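Local coordinates for calcium uptake protein 3, mitochondrial (Homo sapiens, PDB 6AGI) that senses calcium through its EF-hands and, as a disulfide-linked heterodimer with MICU1, regulates the mitochondrial calcium uniporter channel in the central nervous system and skeletal muscle, at residues 346-349 against 350-354; 359-362 against 363-366; 259-262 against 263-267; 321-325 against 326-330. One frame throughout, in Å; residues are numbered along the deposited sequence.

Contact 1. Residues 346-349 against 350-354; sequences NTVF and KIFDV. With CA (calcium ion), chain G.
Val348 and Phe352, one turn apart on helix 342-352, are brought together by their first torsions: Val348 holds CG1 opposite its own backbone N (chi1 172°), while Phe352 sets its ring opposite its carbonyl carbon (chi1 -61°), facing back to the preceding turn. Val348 CG1 then meets the near rim of the ring, 3.5 Å from Phe352 CD2, the two side chains lying at a slant. Val348 O sits at the same ring edge, close to its plane, and accepts a hydrogen bond from Phe352 N at 2.9 Å. Ile351 CG2 rests over one ring face, displaced to the rim. With an alanine at Phe352, Val348 CG1 and Ile351 CG2 would probably lose their aromatic partner, and a gap would open toward Leu265, Leu360 and Phe365, which the ring also touches. On the next side of the helix Thr347 CG2 packs against Ile351 CD1 at 3.8 Å, and Thr347 OG1 bonds back to His343 O. Asn346 and Lys350 run alongside each other in the same direction, with Asn346 OD1 3.6 Å from Lys350 CD. The helical bonding ends where Asp353 N reaches Phe349 O at 2.7 Å; Asp353 itself centres an inverse gamma turn. Its carboxylate is divided in its duties: OD1 binds the calcium ion at 2.4 Å, and OD2 accepts a bond from Asp358 N. Asp355, Asp357, Gln359 and Glu364 add further ligands. A helix that runs into the first aspartate of a calcium loop is the entering helix of an EF-hand, in this case the high-affinity EF-hand 3.

Contact 2. Residues 359-362 against 363-366; sequences QLSY and KEFI. With CA (calcium ion), chain G.
Gln359 and Glu364 meet through the calcium ion rather than through each other. Gln359 binds the metal with its backbone O, at 2.1 Å, not with its side chain, and Glu364 reaches in with OE2 at 2.6 Å. The other carboxylate oxygen, OE1, has a weak and doubtful bond from Val354 N. Asp353, Asp355 and Asp357 complete the protein ligands of this EF-hand loop. In the backbone, Glu364 N makes a weak hydrogen bond to Ser361 O at 3.3 Å. Apolar contacts are made on two sides. Leu360 CD2 lies against the base of the glutamate, 3.4 Å from Glu364 CB, the side chains crossing obliquely, and borders Phe365 CB more loosely. Tyr362 and Ile366 cross at about a right angle; with the ring carried opposite the backbone N (chi1 174°), Tyr362 CE1 comes 3.5 Å from Ile366 CG2. Around this turn, strand 359-360 pairs antiparallel with strand 323-324 through Leu360 and Ile323, Leu360 packs on Phe349 and Phe352 of helix 342-352, and Phe365 on Phe299 and Leu303 of helix 293-304.

Contact 3. Residues 259-262 against 263-267; sequences EDFA and HILLR
Leu265 lays one methyl over the ring of Phe261, one turn back on helix 258-265. Leu265 CD1 stands 4.2 Å from the centroid of the Phe261 ring, 24° off its normal, a CH-pi contact over the face but shifted to the rim, where Phe261 CE2 is 3.8 Å away. Their first torsions bring them together: Phe261 carries CG away from its backbone N (chi1 -171°), leaning toward the following turn, and Leu265 places CG beside its own N (chi1 -75°), leaning back. In the backbone between them, Phe261 O accepts a hydrogen bond from Leu265 N at 2.9 Å. Elsewhere on the helix, side chains rest on backbone oxygens of the previous turn. Ile264 CG1 lies 3.3 Å from Asp260 O, which also accepts the bond from Ile264 N. His263 sets CB beside the carbonyls of Glu259 and Asp260. Leu266 curls CD1 back to Ala262 O at 3.3 Å, near the bond from Leu266 N to that same oxygen. The carboxylate of Asp260 turns the other way, with OD2 bonded to Ser257 OG just ahead of the helix. This i to i+4 contact lies away from the calcium sites, on a short helix packed among four others. Helix 342-352 meets Phe261, Ala262 and Leu265 through Ile351 and Phe352. Of the two helices of the degenerate EF-hand 2, helix 293-304 brings Phe299 edge-to-face with Phe261 and packs Phe296 and Phe300 on Ile264, and helix 274-284 borders Ala262, His263 and Leu266. Tyr249 of helix 227-250 covers Asp260 and Ile264.

Contact 4. Residues 321-325 against 326-330; sequences RSIGQ and DEFKR
Phe328 presents its ring edge, near the ring plane, to Ile323 CG2, which lies 4.1 Å from Phe328 CD2; the ring also meets those of Phe349 and Phe309 edge-to-face. The second flat group, the guanidinium of Arg330, has Glu327 OE2 at its edge and in its plane. The setting is an EF-hand pair, at the point where a short strand, 323-324, runs into helix 325-336. Ile323 crosses both of its helical partners at about a right angle. Its first torsion puts CG1 opposite the backbone N (chi1 -176°), over the first turn, 3.4 Å from Phe328 N and 3.9 Å from Phe328 CB. Beyond CG1 the chain ends on the preceding residue, Ile323 CD1 lying 3.6 Å from Glu327 CB. A serine in place of Ile323 would probably leave the edge of Phe328 and the base of Glu327 without their apolar cover, and Leu360 and Tyr316 short of a neighbour. Gly324, at the N-cap, starts the helical bonding: its O accepts a hydrogen bond from Phe328 N at 2.8 Å, and Gln325 O accepts one from Lys329 N. Ile323 is also bonded through its backbone to Leu360, joining this strand to strand 359-360, which lies within the calcium loop of EF-hand 3. On the outer side, Arg330 NH2 and NH1 bond to the O atoms of Asn112 and Met113 of the second subunit. Within the helix, Arg330 NH1 forms a salt bridge with Glu327 OE2 at 3.1 Å, meeting it on the syn side, 31° out of the carboxylate plane.

Overall arrangement
Contacts 1, 2 and 4 belong to one EF-hand pair; contact 3, on helix 258-265, reaches contact 1, where Ile351 and Phe352 meet Phe261 and Leu265. Contact 1 is the most buried, and helical bonds and apolar side chains dominate it until the calcium ligand at its end. Contact 2 is partly exposed and irregular, held by the same ion and a weak backbone bond. It joins contact 4 through strands 359-360 and 323-324, their centres about 10 Å apart. Contact 4 passes from a buried aromatic edge to a charged pair at the subunit boundary. Contact 3, about 22 Å from contact 4 between centres, is a helical contact without metal.

Contact 1. Residues 346-349 against 350-354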
loop_
_atom_site.group_PDB
_atom_site.type_symbol
_atom_site.label_atom_id
_atom_site.label_comp_id
_atom_site.label_asym_id
_atom_site.label_seq_id
_atom_site.Cartn_x
_atom_site.Cartn_y
_atom_site.Cartn_z
ATOM N N ASN B 346 23.335 3.941 5.960
ATOM C CA ASN B 346 24.060 5.199 6.087
ATOM C C ASN B 346 23.999 5.990 4.790
ATOM O O ASN B 346 23.850 7.224 4.797
ATOM C CB ASN B 346 25.500 4.898 6.504
ATOM C CG ASN B 346 26.303 6.138 6.818
ATOM O OD1 ASN B 346 25.934 7.262 6.470
ATOM N ND2 ASN B 346 27.382 5.942 7.559
ATOM N N THR B 347 24.062 5.288 3.663
ATOM C CA THR B 347 24.014 5.964 2.381
ATOM C C THR B 347 22.642 6.577 2.143
ATOM O O THR B 347 22.539 7.740 1.737
ATOM C CB THR B 347 24.403 4.994 1.277
ATOM O OG1 THR B 347 25.734 4.513 1.527
ATOM C CG2 THR B 347 24.381 5.718 -0.059
ATOM N N VAL B 348 21.573 5.813 2.397
ATOM C CA VAL B 348 20.220 6.357 2.281
ATOM C C VAL B 348 20.072 7.601 3.144
ATOM O O VAL B 348 19.498 8.608 2.712
ATOM C CB VAL B 348 19.160 5.297 2.646
ATOM C CG1 VAL B 348 17.803 5.932 2.711
ATOM C CG2 VAL B 348 19.137 4.178 1.637
ATOM N N PHE B 349 20.599 7.567 4.368
ATOM C CA PHE B 349 20.468 8.736 5.235
ATOM C C PHE B 349 21.203 9.941 4.653
ATOM O O PHE B 349 20.649 11.045 4.600
ATOM C CB PHE B 349 20.934 8.416 6.656
ATOM C CG PHE B 349 19.842 7.856 7.515
ATOM C CD1 PHE B 349 19.106 6.752 7.090
ATOM C CD2 PHE B 349 19.487 8.472 8.709
ATOM C CE1 PHE B 349 18.084 6.231 7.863
ATOM C CE2 PHE B 349 18.457 7.960 9.493
ATOM C CZ PHE B 349 17.754 6.836 9.061
ATOM N N LYS B 350 22.437 9.749 4.179
ATOM C CA LYS B 350 23.156 10.887 3.612
ATOM C C LYS B 350 22.511 11.387 2.319
ATOM O O LYS B 350 22.648 12.564 1.968
ATOM C CB LYS B 350 24.623 10.520 3.371
ATOM C CG LYS B 350 25.635 11.133 4.368
ATOM C CD LYS B 350 25.423 10.728 5.831
ATOM C CE LYS B 350 26.576 11.227 6.714
ATOM N NZ LYS B 350 27.016 12.626 6.399
ATOM N N ILE B 351 21.803 10.526 1.597
ATOM C CA ILE B 351 21.103 10.977 0.401
ATOM C C ILE B 351 19.878 11.812 0.772
ATOM O O ILE B 351 19.699 12.924 0.267
ATOM C CB ILE B 351 20.739 9.773 -0.486
ATOM C CG1 ILE B 351 22.002 9.131 -1.044
ATOM C CG2 ILE B 351 19.847 10.183 -1.636
ATOM C CD1 ILE B 351 21.730 7.808 -1.711
ATOM N N PHE B 352 19.045 11.321 1.700
ATOM C CA PHE B 352 17.738 11.928 1.971
ATOM C C PHE B 352 17.664 12.838 3.197
ATOM O O PHE B 352 16.686 13.585 3.323
ATOM C CB PHE B 352 16.655 10.856 2.148
ATOM C CG PHE B 352 16.449 9.990 0.951
ATOM C CD1 PHE B 352 15.555 10.361 -0.037
ATOM C CD2 PHE B 352 17.147 8.806 0.808
ATOM C CE1 PHE B 352 15.347 9.559 -1.152
ATOM C CE2 PHE B 352 16.949 7.997 -0.298
ATOM C CZ PHE B 352 16.045 8.371 -1.281
ATOM N N ASP B 353 18.611 12.756 4.126
ATOM C CA ASP B 353 18.490 13.544 5.349
ATOM C C ASP B 353 19.031 14.940 5.024
ATOM O O ASP B 353 20.238 15.183 4.997
ATOM C CB ASP B 353 19.242 12.869 6.491
ATOM C CG ASP B 353 19.613 13.808 7.625
ATOM O OD1 ASP B 353 18.841 14.734 7.948
ATOM O OD2 ASP B 353 20.709 13.606 8.188
ATOM N N VAL B 354 18.087 15.762 4.566
ATOM C CA VAL B 354 18.287 17.159 4.199
ATOM C C VAL B 354 18.482 18.065 5.404
ATOM O O VAL B 354 19.336 18.952 5.407
ATOM C CB VAL B 354 17.112 17.693 3.359
ATOM C CG1 VAL B 354 17.008 16.932 2.046
ATOM C CG2 VAL B 354 15.811 17.594 4.144
HETATM CA CA CA G . 16.765 14.444 9.144
#

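Contact 2. Residues 359-362 against 363-366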
loop_
_atom_site.group_PDB
_atom_site.type_symbol
_atom_site.label_atom_id
_atom_site.label_comp_id
_atom_site.label_asym_id
_atom_site.label_seq_id
_atom_site.Cartn_x
_atom_site.Cartn_y
_atom_site.Cartn_z
ATOM N N GLN B 359 18.813 11.810 11.013
ATOM C CA GLN B 359 17.531 11.139 11.230
ATOM C C GLN B 359 16.625 11.418 10.034
ATOM O O GLN B 359 16.841 12.372 9.286
ATOM C CB GLN B 359 16.849 11.601 12.538
ATOM C CG GLN B 359 17.581 11.210 13.828
ATOM C CD GLN B 359 16.700 11.311 15.063
ATOM O OE1 GLN B 359 16.966 10.670 16.082
ATOM N NE2 GLN B 359 15.641 12.113 14.976
ATOM N N LEU B 360 15.595 10.598 9.848
ATOM C CA LEU B 360 14.711 10.760 8.698
ATOM C C LEU B 360 13.275 10.974 9.155
ATOM O O LEU B 360 12.751 10.187 9.952
ATOM C CB LEU B 360 14.792 9.548 7.771
ATOM C CG LEU B 360 15.883 9.760 6.730
ATOM C CD1 LEU B 360 16.201 8.459 6.053
ATOM C CD2 LEU B 360 15.455 10.803 5.716
ATOM N N SER B 361 12.649 12.044 8.658
ATOM C CA SER B 361 11.266 12.383 8.977
ATOM C C SER B 361 10.323 11.771 7.939
ATOM O O SER B 361 10.754 11.122 6.987
ATOM C CB SER B 361 11.082 13.898 9.061
ATOM O OG SER B 361 10.889 14.465 7.781
ATOM N N TYR B 362 9.015 11.914 8.164
ATOM C CA TYR B 362 8.077 11.220 7.287
ATOM C C TYR B 362 8.239 11.667 5.840
ATOM O O TYR B 362 8.285 10.834 4.929
ATOM C CB TYR B 362 6.628 11.438 7.723
ATOM C CG TYR B 362 5.664 10.842 6.709
ATOM C CD1 TYR B 362 5.331 9.492 6.775
ATOM C CD2 TYR B 362 5.135 11.599 5.656
ATOM C CE1 TYR B 362 4.472 8.903 5.849
ATOM C CE2 TYR B 362 4.272 11.013 4.715
ATOM C CZ TYR B 362 3.946 9.662 4.825
ATOM O OH TYR B 362 3.095 9.038 3.935
ATOM N N LYS B 363 8.339 12.974 5.598
ATOM C CA LYS B 363 8.357 13.443 4.220
ATOM C C LYS B 363 9.776 13.609 3.689
ATOM O O LYS B 363 9.960 13.873 2.501
ATOM C CB LYS B 363 7.528 14.737 4.091
ATOM C CG LYS B 363 7.544 15.449 2.711
ATOM C CD LYS B 363 8.714 16.451 2.576
ATOM C CE LYS B 363 9.010 16.783 1.095
ATOM N NZ LYS B 363 10.411 17.261 0.889
ATOM N N GLU B 364 10.784 13.268 4.486
ATOM C CA GLU B 364 12.124 13.178 3.916
ATOM C C GLU B 364 12.281 11.879 3.125
ATOM O O GLU B 364 12.954 11.852 2.086
ATOM C CB GLU B 364 13.181 13.290 5.015
ATOM C CG GLU B 364 13.131 14.564 5.822
ATOM C CD GLU B 364 14.500 15.009 6.300
ATOM O OE1 GLU B 364 15.021 16.037 5.821
ATOM O OE2 GLU B 364 15.034 14.330 7.198
ATOM N N PHE B 365 11.680 10.789 3.601
ATOM C CA PHE B 365 11.733 9.544 2.843
ATOM C C PHE B 365 10.356 9.091 2.347
ATOM O O PHE B 365 10.073 9.173 1.142
ATOM C CB PHE B 365 12.385 8.405 3.649
ATOM C CG PHE B 365 12.659 7.199 2.807
ATOM C CD1 PHE B 365 13.076 7.385 1.490
ATOM C CD2 PHE B 365 12.411 5.915 3.248
ATOM C CE1 PHE B 365 13.320 6.324 0.655
ATOM C CE2 PHE B 365 12.647 4.825 2.405
ATOM C CZ PHE B 365 13.101 5.041 1.100
ATOM N N ILE B 366 9.487 8.610 3.246
ATOM C CA ILE B 366 8.276 7.907 2.814
ATOM C C ILE B 366 7.365 8.804 1.981
ATOM O O ILE B 366 6.870 8.396 0.918
ATOM C CB ILE B 366 7.522 7.328 4.023
ATOM C CG1 ILE B 366 8.371 6.272 4.738
ATOM C CG2 ILE B 366 6.160 6.793 3.622
ATOM C CD1 ILE B 366 7.600 5.473 5.812
HETATM CA CA CA G . 16.765 14.444 9.144
#

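Contact 3. Residues 259-262 against 263-267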
loop_
_atom_site.group_PDB
_atom_site.type_symbol
_atom_site.label_atom_id
_atom_site.label_comp_id
_atom_site.label_asym_id
_atom_site.label_seq_id
_atom_site.Cartn_x
_atom_site.Cartn_y
_atom_site.Cartn_z
ATOM N N GLU B 259 26.719 8.284 -6.113
ATOM C CA GLU B 259 26.131 9.312 -6.949
ATOM C C GLU B 259 25.220 8.674 -7.997
ATOM O O GLU B 259 24.084 9.130 -8.185
ATOM C CB GLU B 259 27.251 10.154 -7.570
ATOM C CG GLU B 259 26.832 11.519 -8.111
ATOM C CD GLU B 259 27.940 12.204 -8.902
ATOM O OE1 GLU B 259 29.031 11.607 -9.049
ATOM O OE2 GLU B 259 27.732 13.356 -9.351
ATOM N N ASP B 260 25.668 7.562 -8.620
ATOM C CA ASP B 260 24.812 6.802 -9.538
ATOM C C ASP B 260 23.642 6.127 -8.815
ATOM O O ASP B 260 22.525 6.071 -9.345
ATOM C CB ASP B 260 25.618 5.743 -10.295
ATOM C CG ASP B 260 26.715 6.333 -11.170
ATOM O OD1 ASP B 260 26.430 7.304 -11.913
ATOM O OD2 ASP B 260 27.855 5.796 -11.146
ATOM N N PHE B 261 23.871 5.607 -7.607
ATOM C CA PHE B 261 22.760 5.099 -6.809
ATOM C C PHE B 261 21.653 6.141 -6.710
ATOM O O PHE B 261 20.529 5.928 -7.179
ATOM C CB PHE B 261 23.249 4.723 -5.411
ATOM C CG PHE B 261 22.224 3.988 -4.608
ATOM C CD1 PHE B 261 21.500 2.950 -5.180
ATOM C CD2 PHE B 261 21.930 4.365 -3.308
ATOM C CE1 PHE B 261 20.529 2.269 -4.452
ATOM C CE2 PHE B 261 20.952 3.692 -2.580
ATOM C CZ PHE B 261 20.254 2.642 -3.157
ATOM N N ALA B 262 21.985 7.303 -6.142
ATOM C CA ALA B 262 20.998 8.360 -5.965
ATOM C C ALA B 262 20.376 8.752 -7.299
ATOM O O ALA B 262 19.156 8.966 -7.395
ATOM C CB ALA B 262 21.654 9.568 -5.294
ATOM N N HIS B 263 21.199 8.809 -8.350
ATOM C CA HIS B 263 20.693 9.193 -9.661
ATOM C C HIS B 263 19.604 8.238 -10.120
ATOM O O HIS B 263 18.574 8.679 -10.635
ATOM C CB HIS B 263 21.842 9.260 -10.674
ATOM C CG HIS B 263 21.407 9.186 -12.108
ATOM N ND1 HIS B 263 20.672 10.179 -12.721
ATOM C CD2 HIS B 263 21.619 8.238 -13.054
ATOM C CE1 HIS B 263 20.444 9.842 -13.980
ATOM N NE2 HIS B 263 21.008 8.669 -14.207
ATOM N N ILE B 264 19.821 6.924 -9.956
ATOM C CA ILE B 264 18.779 5.934 -10.247
ATOM C C ILE B 264 17.565 6.153 -9.351
ATOM O O ILE B 264 16.410 6.058 -9.796
ATOM C CB ILE B 264 19.324 4.504 -10.082
ATOM C CG1 ILE B 264 20.418 4.203 -11.108
ATOM C CG2 ILE B 264 18.201 3.507 -10.221
ATOM C CD1 ILE B 264 21.155 2.902 -10.812
ATOM N N LEU B 265 17.813 6.448 -8.068
ATOM C CA LEU B 265 16.733 6.665 -7.107
ATOM C C LEU B 265 15.788 7.780 -7.528
ATOM O O LEU B 265 14.596 7.729 -7.219
ATOM C CB LEU B 265 17.301 6.994 -5.732
ATOM C CG LEU B 265 17.867 5.797 -5.005
ATOM C CD1 LEU B 265 18.220 6.161 -3.567
ATOM C CD2 LEU B 265 16.811 4.767 -5.094
ATOM N N LEU B 266 16.298 8.821 -8.185
ATOM C CA LEU B 266 15.419 9.941 -8.492
ATOM C C LEU B 266 14.307 9.577 -9.461
ATOM O O LEU B 266 13.337 10.338 -9.578
ATOM C CB LEU B 266 16.196 11.135 -9.033
ATOM C CG LEU B 266 16.527 12.105 -7.888
ATOM C CD1 LEU B 266 17.128 11.421 -6.650
ATOM C CD2 LEU B 266 17.387 13.278 -8.361
ATOM N N ARG B 267 14.401 8.446 -10.161
ATOM C CA ARG B 267 13.224 8.043 -10.916
ATOM C C ARG B 267 12.067 7.646 -9.999
ATOM O O ARG B 267 10.897 7.861 -10.359
ATOM C CB ARG B 267 13.631 6.882 -11.850
#

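Contact 4. Residues 321-325 against 326-330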
loop_
_atom_site.group_PDB
_atom_site.type_symbol
_atom_site.label_atom_id
_atom_site.label_comp_id
_atom_site.label_asym_id
_atom_site.label_seq_id
_atom_site.Cartn_x
_atom_site.Cartn_y
_atom_site.Cartn_z
ATOM N N ARG B 321 7.843 12.452 14.470
ATOM C CA ARG B 321 9.186 12.207 14.958
ATOM C C ARG B 321 9.981 11.544 13.840
ATOM O O ARG B 321 9.416 10.991 12.887
ATOM C CB ARG B 321 9.181 11.333 16.220
ATOM N N SER B 322 11.305 11.648 13.951
ATOM C CA SER B 322 12.232 11.141 12.949
ATOM C C SER B 322 12.936 9.913 13.496
ATOM O O SER B 322 13.308 9.865 14.675
ATOM C CB SER B 322 13.279 12.184 12.556
ATOM O OG SER B 322 12.686 13.252 11.852
ATOM N N ILE B 323 13.155 8.973 12.640
ATOM C CA ILE B 323 13.815 7.725 12.981
ATOM C C ILE B 323 15.330 7.901 12.857
ATOM O O ILE B 323 15.822 8.705 12.056
ATOM C CB ILE B 323 13.257 6.622 12.054
ATOM C CG1 ILE B 323 13.823 5.255 12.398
ATOM C CG2 ILE B 323 13.535 6.964 10.624
ATOM C CD1 ILE B 323 13.160 4.602 13.569
ATOM N N GLY B 324 16.092 7.154 13.680
ATOM C CA GLY B 324 17.530 7.061 13.492
ATOM C C GLY B 324 17.937 5.870 12.620
ATOM O O GLY B 324 17.121 5.026 12.256
ATOM N N GLN B 325 19.236 5.783 12.306
ATOM C CA GLN B 325 19.605 4.744 11.350
ATOM C C GLN B 325 19.494 3.355 11.953
ATOM O O GLN B 325 19.164 2.403 11.235
ATOM C CB GLN B 325 21.025 4.912 10.784
ATOM C CG GLN B 325 21.352 6.285 10.252
ATOM C CD GLN B 325 22.763 6.421 9.670
ATOM O OE1 GLN B 325 23.194 7.535 9.380
ATOM N NE2 GLN B 325 23.430 5.294 9.390
ATOM N N ASP B 326 19.673 3.214 13.266
ATOM C CA ASP B 326 19.598 1.881 13.854
ATOM C C ASP B 326 18.186 1.313 13.769
ATOM O O ASP B 326 17.967 0.221 13.224
ATOM C CB ASP B 326 20.079 1.916 15.297
ATOM C CG ASP B 326 21.578 2.036 15.411
ATOM O OD1 ASP B 326 22.135 3.130 15.171
ATOM O OD2 ASP B 326 22.199 1.022 15.769
ATOM N N GLU B 327 17.205 2.032 14.311
ATOM C CA GLU B 327 15.847 1.530 14.226
ATOM C C GLU B 327 15.236 1.774 12.853
ATOM O O GLU B 327 14.184 1.199 12.551
ATOM C CB GLU B 327 14.985 2.127 15.352
ATOM C CG GLU B 327 13.630 1.387 15.553
ATOM C CD GLU B 327 13.634 0.334 16.687
ATOM O OE1 GLU B 327 14.581 0.306 17.514
ATOM O OE2 GLU B 327 12.690 -0.492 16.728
ATOM N N PHE B 328 15.879 2.565 11.986
ATOM C CA PHE B 328 15.484 2.525 10.579
ATOM C C PHE B 328 15.809 1.160 9.992
ATOM O O PHE B 328 14.956 0.520 9.360
ATOM C CB PHE B 328 16.167 3.634 9.777
ATOM C CG PHE B 328 15.861 3.592 8.294
ATOM C CD1 PHE B 328 16.561 2.750 7.439
ATOM C CD2 PHE B 328 14.864 4.380 7.757
ATOM C CE1 PHE B 328 16.279 2.712 6.089
ATOM C CE2 PHE B 328 14.582 4.342 6.413
ATOM C CZ PHE B 328 15.291 3.511 5.581
ATOM N N LYS B 329 17.039 0.686 10.215
ATOM C CA LYS B 329 17.403 -0.651 9.767
ATOM C C LYS B 329 16.484 -1.704 10.382
ATOM O O LYS B 329 15.997 -2.621 9.694
ATOM C CB LYS B 329 18.860 -0.954 10.118
ATOM C CG LYS B 329 19.117 -2.453 10.174
ATOM C CD LYS B 329 20.558 -2.816 9.977
ATOM C CE LYS B 329 21.481 -1.762 10.528
ATOM N NZ LYS B 329 22.748 -2.447 10.876
ATOM N N ARG B 330 16.206 -1.573 11.685
ATOM C CA ARG B 330 15.427 -2.614 12.332
ATOM C C ARG B 330 13.981 -2.599 11.849
ATOM O O ARG B 330 13.378 -3.665 11.650
ATOM C CB ARG B 330 15.503 -2.449 13.846
ATOM C CG ARG B 330 14.679 -3.477 14.542
ATOM C CD ARG B 330 14.968 -3.607 16.020
ATOM N NE ARG B 330 14.192 -4.739 16.510
ATOM C CZ ARG B 330 12.901 -4.682 16.820
ATOM N NH1 ARG B 330 12.267 -3.516 16.811
ATOM N NH2 ARG B 330 12.269 -5.779 17.225
#